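Local coordinates for YjbQ family protein (Aeropyrum pernix, PDB 2P6H) that is of unknown function, belongs to the YjbQ (UPF0047) family and forms a three-chain assembly that holds a sulfate in the crystal, at residues Y40-T45 with T126-Y131. Residues are numbered along the deposited sequence; the frame is centred on the assembly and turned at random.
With SO4 (sulfate ion), chain C.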
ATOM      1  N   TYR A  40       1.076  -0.568 -11.789  1.00 25.84           N
ATOM      2  CA  TYR A  40      -0.186  -1.017 -11.231  1.00 26.97           C
ATOM      3  C   TYR A  40      -0.832  -2.095 -12.086  1.00 26.96           C
ATOM      4  O   TYR A  40      -0.596  -2.208 -13.288  1.00 25.76           O
ATOM      5  CB  TYR A  40      -1.136   0.187 -11.041  1.00 29.27           C
ATOM      6  CG  TYR A  40      -1.475   0.867 -12.333  1.00 32.73           C
ATOM      7  CD1 TYR A  40      -0.506   1.574 -13.046  1.00 33.64           C
ATOM      8  CD2 TYR A  40      -2.794   0.868 -12.800  1.00 34.07           C
ATOM      9  CE1 TYR A  40      -0.841   2.254 -14.214  1.00 34.75           C
ATOM     10  CE2 TYR A  40      -3.131   1.554 -13.966  1.00 34.21           C
ATOM     11  CZ  TYR A  40      -2.146   2.237 -14.676  1.00 34.68           C
ATOM     12  OH  TYR A  40      -2.481   2.923 -15.832  1.00 35.11           O
ATOM     13  N   VAL A  41      -1.614  -2.945 -11.411  1.00 25.12           N
ATOM     14  CA  VAL A  41      -2.311  -4.002 -12.107  1.00 25.41           C
ATOM     15  C   VAL A  41      -3.832  -3.774 -11.968  1.00 25.77           C
ATOM     16  O   VAL A  41      -4.329  -3.328 -10.942  1.00 26.74           O
ATOM     17  CB  VAL A  41      -1.810  -5.379 -11.556  1.00 25.03           C
ATOM     18  CG1 VAL A  41      -0.295  -5.347 -11.367  1.00 24.98           C
ATOM     19  CG2 VAL A  41      -2.476  -5.684 -10.227  1.00 24.17           C
ATOM     20  N   PRO A  42      -4.562  -3.980 -13.062  1.00 26.18           N
ATOM     21  CA  PRO A  42      -6.002  -3.786 -13.081  1.00 25.80           C
ATOM     22  C   PRO A  42      -6.767  -5.017 -12.547  1.00 25.55           C
ATOM     23  O   PRO A  42      -7.976  -5.129 -12.696  1.00 26.20           O
ATOM     24  CB  PRO A  42      -6.336  -3.588 -14.544  1.00 26.36           C
ATOM     25  CG  PRO A  42      -5.427  -4.586 -15.241  1.00 27.14           C
ATOM     26  CD  PRO A  42      -4.100  -4.351 -14.400  1.00 25.37           C
ATOM     27  N   HIS A  43      -6.045  -5.929 -11.902  1.00 23.51           N
ATOM     28  CA  HIS A  43      -6.670  -7.156 -11.397  1.00 24.40           C
ATOM     29  C   HIS A  43      -7.031  -7.093  -9.913  1.00 23.46           C
ATOM     30  O   HIS A  43      -6.283  -6.526  -9.121  1.00 22.88           O
ATOM     31  CB  HIS A  43      -5.736  -8.350 -11.635  1.00 22.79           C
ATOM     32  CG  HIS A  43      -5.257  -8.474 -13.050  1.00 25.03           C
ATOM     33  ND1 HIS A  43      -6.112  -8.668 -14.114  1.00 25.43           N
ATOM     34  CD2 HIS A  43      -4.008  -8.428 -13.575  1.00 24.54           C
ATOM     35  CE1 HIS A  43      -5.412  -8.732 -15.233  1.00 24.84           C
ATOM     36  NE2 HIS A  43      -4.133  -8.588 -14.934  1.00 26.34           N
ATOM     37  N   THR A  44      -8.176  -7.674  -9.556  1.00 22.70           N
ATOM     38  CA  THR A  44      -8.623  -7.721  -8.166  1.00 22.07           C
ATOM     39  C   THR A  44      -8.171  -9.035  -7.504  1.00 22.70           C
ATOM     40  O   THR A  44      -8.353  -9.213  -6.305  1.00 22.40           O
ATOM     41  CB  THR A  44     -10.168  -7.660  -8.044  1.00 23.76           C
ATOM     42  OG1 THR A  44     -10.741  -8.820  -8.664  1.00 23.90           O
ATOM     43  CG2 THR A  44     -10.724  -6.402  -8.700  1.00 20.91           C
ATOM     44  N   THR A  45      -7.602  -9.953  -8.287  1.00 22.52           N
ATOM     45  CA  THR A  45      -7.118 -11.207  -7.667  1.00 24.87           C
ATOM     46  C   THR A  45      -5.651 -11.462  -7.964  1.00 24.92           C
ATOM     47  O   THR A  45      -5.170 -12.587  -7.927  1.00 24.81           O
ATOM     48  CB  THR A  45      -7.900 -12.416  -8.187  1.00 25.06           C
ATOM     49  OG1 THR A  45      -7.802 -12.461  -9.612  1.00 25.68           O
ATOM     50  CG2 THR A  45      -9.375 -12.295  -7.798  1.00 23.78           C
ATOM     51  N   THR A 126      -1.926  -8.629 -16.804  1.00 28.15           N
ATOM     52  CA  THR A 126      -1.451  -7.340 -17.326  1.00 28.03           C
ATOM     53  C   THR A 126      -0.853  -6.460 -16.237  1.00 28.03           C
ATOM     54  O   THR A 126      -1.302  -6.444 -15.097  1.00 28.02           O
ATOM     55  CB  THR A 126      -2.620  -6.594 -17.952  1.00 29.56           C
ATOM     56  OG1 THR A 126      -3.131  -7.361 -19.045  1.00 30.39           O
ATOM     57  CG2 THR A 126      -2.149  -5.235 -18.479  1.00 30.02           C
ATOM     58  N   VAL A 127       0.231  -5.756 -16.612  1.00 27.02           N
ATOM     59  CA  VAL A 127       0.799  -4.741 -15.737  1.00 27.35           C
ATOM     60  C   VAL A 127       0.801  -3.447 -16.493  1.00 28.61           C
ATOM     61  O   VAL A 127       1.289  -3.374 -17.619  1.00 27.57           O
ATOM     62  CB  VAL A 127       2.258  -5.094 -15.425  1.00 26.74           C
ATOM     63  CG1 VAL A 127       2.908  -3.942 -14.642  1.00 26.32           C
ATOM     64  CG2 VAL A 127       2.345  -6.359 -14.607  1.00 26.69           C
ATOM     65  N   ASN A 128       0.170  -2.442 -15.888  1.00 27.46           N
ATOM     66  CA  ASN A 128       0.104  -1.164 -16.546  1.00 29.22           C
ATOM     67  C   ASN A 128       1.180  -0.237 -15.971  1.00 31.04           C
ATOM     68  O   ASN A 128       1.576  -0.362 -14.819  1.00 30.60           O
ATOM     69  CB  ASN A 128      -1.299  -0.566 -16.281  1.00 28.94           C
ATOM     70  CG  ASN A 128      -2.360  -1.315 -17.066  1.00 30.77           C
ATOM     71  OD1 ASN A 128      -3.515  -1.410 -16.669  1.00 32.25           O
ATOM     72  ND2 ASN A 128      -1.951  -1.840 -18.241  1.00 28.06           N
ATOM     73  N   LEU A 129       1.661   0.682 -16.801  1.00 31.22           N
ATOM     74  CA  LEU A 129       2.745   1.568 -16.393  1.00 32.28           C
ATOM     75  C   LEU A 129       2.448   3.004 -16.791  1.00 33.22           C
ATOM     76  O   LEU A 129       1.887   3.269 -17.854  1.00 33.00           O
ATOM     77  CB  LEU A 129       4.067   1.138 -17.051  1.00 31.86           C
ATOM     78  CG  LEU A 129       4.468  -0.338 -16.908  1.00 32.14           C
ATOM     79  CD1 LEU A 129       5.578  -0.700 -17.872  1.00 31.28           C
ATOM     80  CD2 LEU A 129       4.889  -0.610 -15.472  1.00 30.20           C
ATOM     81  N   LEU A 130       2.825   3.928 -15.918  1.00 33.85           N
ATOM     82  CA  LEU A 130       2.611   5.357 -16.149  1.00 34.69           C
ATOM     83  C   LEU A 130       3.842   6.122 -15.710  1.00 35.28           C
ATOM     84  O   LEU A 130       4.339   5.967 -14.602  1.00 35.23           O
ATOM     85  CB  LEU A 130       1.378   5.840 -15.354  1.00 35.05           C
ATOM     86  CG  LEU A 130       1.073   7.354 -15.516  1.00 36.31           C
ATOM     87  CD1 LEU A 130      -0.395   7.686 -15.250  1.00 37.32           C
ATOM     88  CD2 LEU A 130       1.889   8.226 -14.562  1.00 35.50           C
ATOM     89  N   TYR A 131       4.353   6.980 -16.584  1.00 35.20           N
ATOM     90  CA  TYR A 131       5.508   7.791 -16.233  1.00 35.71           C
ATOM     91  C   TYR A 131       5.109   9.248 -16.293  1.00 36.83           C
ATOM     92  O   TYR A 131       4.616   9.731 -17.317  1.00 36.39           O
ATOM     93  CB  TYR A 131       6.684   7.565 -17.177  1.00 34.99           C
ATOM     94  CG  TYR A 131       7.850   8.451 -16.807  1.00 34.63           C
ATOM     95  CD1 TYR A 131       8.580   8.216 -15.641  1.00 34.87           C
ATOM     96  CD2 TYR A 131       8.170   9.578 -17.567  1.00 34.64           C
ATOM     97  CE1 TYR A 131       9.596   9.085 -15.234  1.00 34.18           C
ATOM     98  CE2 TYR A 131       9.186  10.455 -17.163  1.00 33.87           C
ATOM     99  CZ  TYR A 131       9.887  10.203 -15.998  1.00 33.65           C
ATOM    100  OH  TYR A 131      10.863  11.078 -15.574  1.00 33.62           O
TER
HETATM  101  S   SO4 C 501      -9.573  -9.899 -11.970  1.00 30.33           S
HETATM  102  O1  SO4 C 501     -10.507 -11.071 -11.632  1.00 31.44           O
HETATM  103  O2  SO4 C 501      -9.440  -9.664 -13.408  1.00 33.10           O
HETATM  104  O3  SO4 C 501      -8.223 -10.151 -11.475  1.00 29.67           O
HETATM  105  O4  SO4 C 501     -10.060  -8.669 -11.361  1.00 29.04           O
HETATM  106  O   HOH W   1      -1.191   3.112 -18.178  1.00 57.31           O
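The Y40 ring carries the CB of N128 over one face, in a CH-pi contact 3.5 Å from the ring centroid. The N128 amide plane is turned 61° from the ring. The ring lies over N128 because chi1 of 62° sets CG between the backbone N and carbonyl carbon. At its far end, OH shares a water with L129 O and is hydrogen-bonded to S107 OG of the second subunit; P100 of that subunit packs on the same tyrosine. The H43 ring has P42 CG over the centre of one face. At its edge, in the ring plane, NE2 accepts the backbone N-H of T126 at 2.9 Å, with an N-H...N angle of 164°. SO4 O2 also lies at the H43 edge, near its plane, 3.5 Å from ND1.

Y40 and N128 form an antiparallel hydrogen-bonded pair. N128 N reaches Y40 O at 2.7 Å, and Y40 N reaches N128 O at 3.1 Å. This joins the end of strand 35-40 to strand 124-133, its neighbour in the five-stranded antiparallel sheet. After Y40 the backbone pairing with strand 124-133 stops, and the H43 side chain takes over as acceptor.

Beyond H43 the loop turns to a sulfate, probably from the crystallisation liquor. T44 N donates to SO4 O4 at 2.8 Å, and T44 OG1 hydrogen-bonds the same oxygen. T45 N and T45 OG1 both hydrogen-bond O3. R125 hydrogen-bonds the sulfate through NH1 and T45 OG1 through NH2.

The chemistry suggests an anion pocket of backbone amides, hydroxyls and an arginine. Accepting at NE2 turns H43 ND1 toward the sulfate side. The bond also fixes the ring's rotation and ties the pocket loop to the strand.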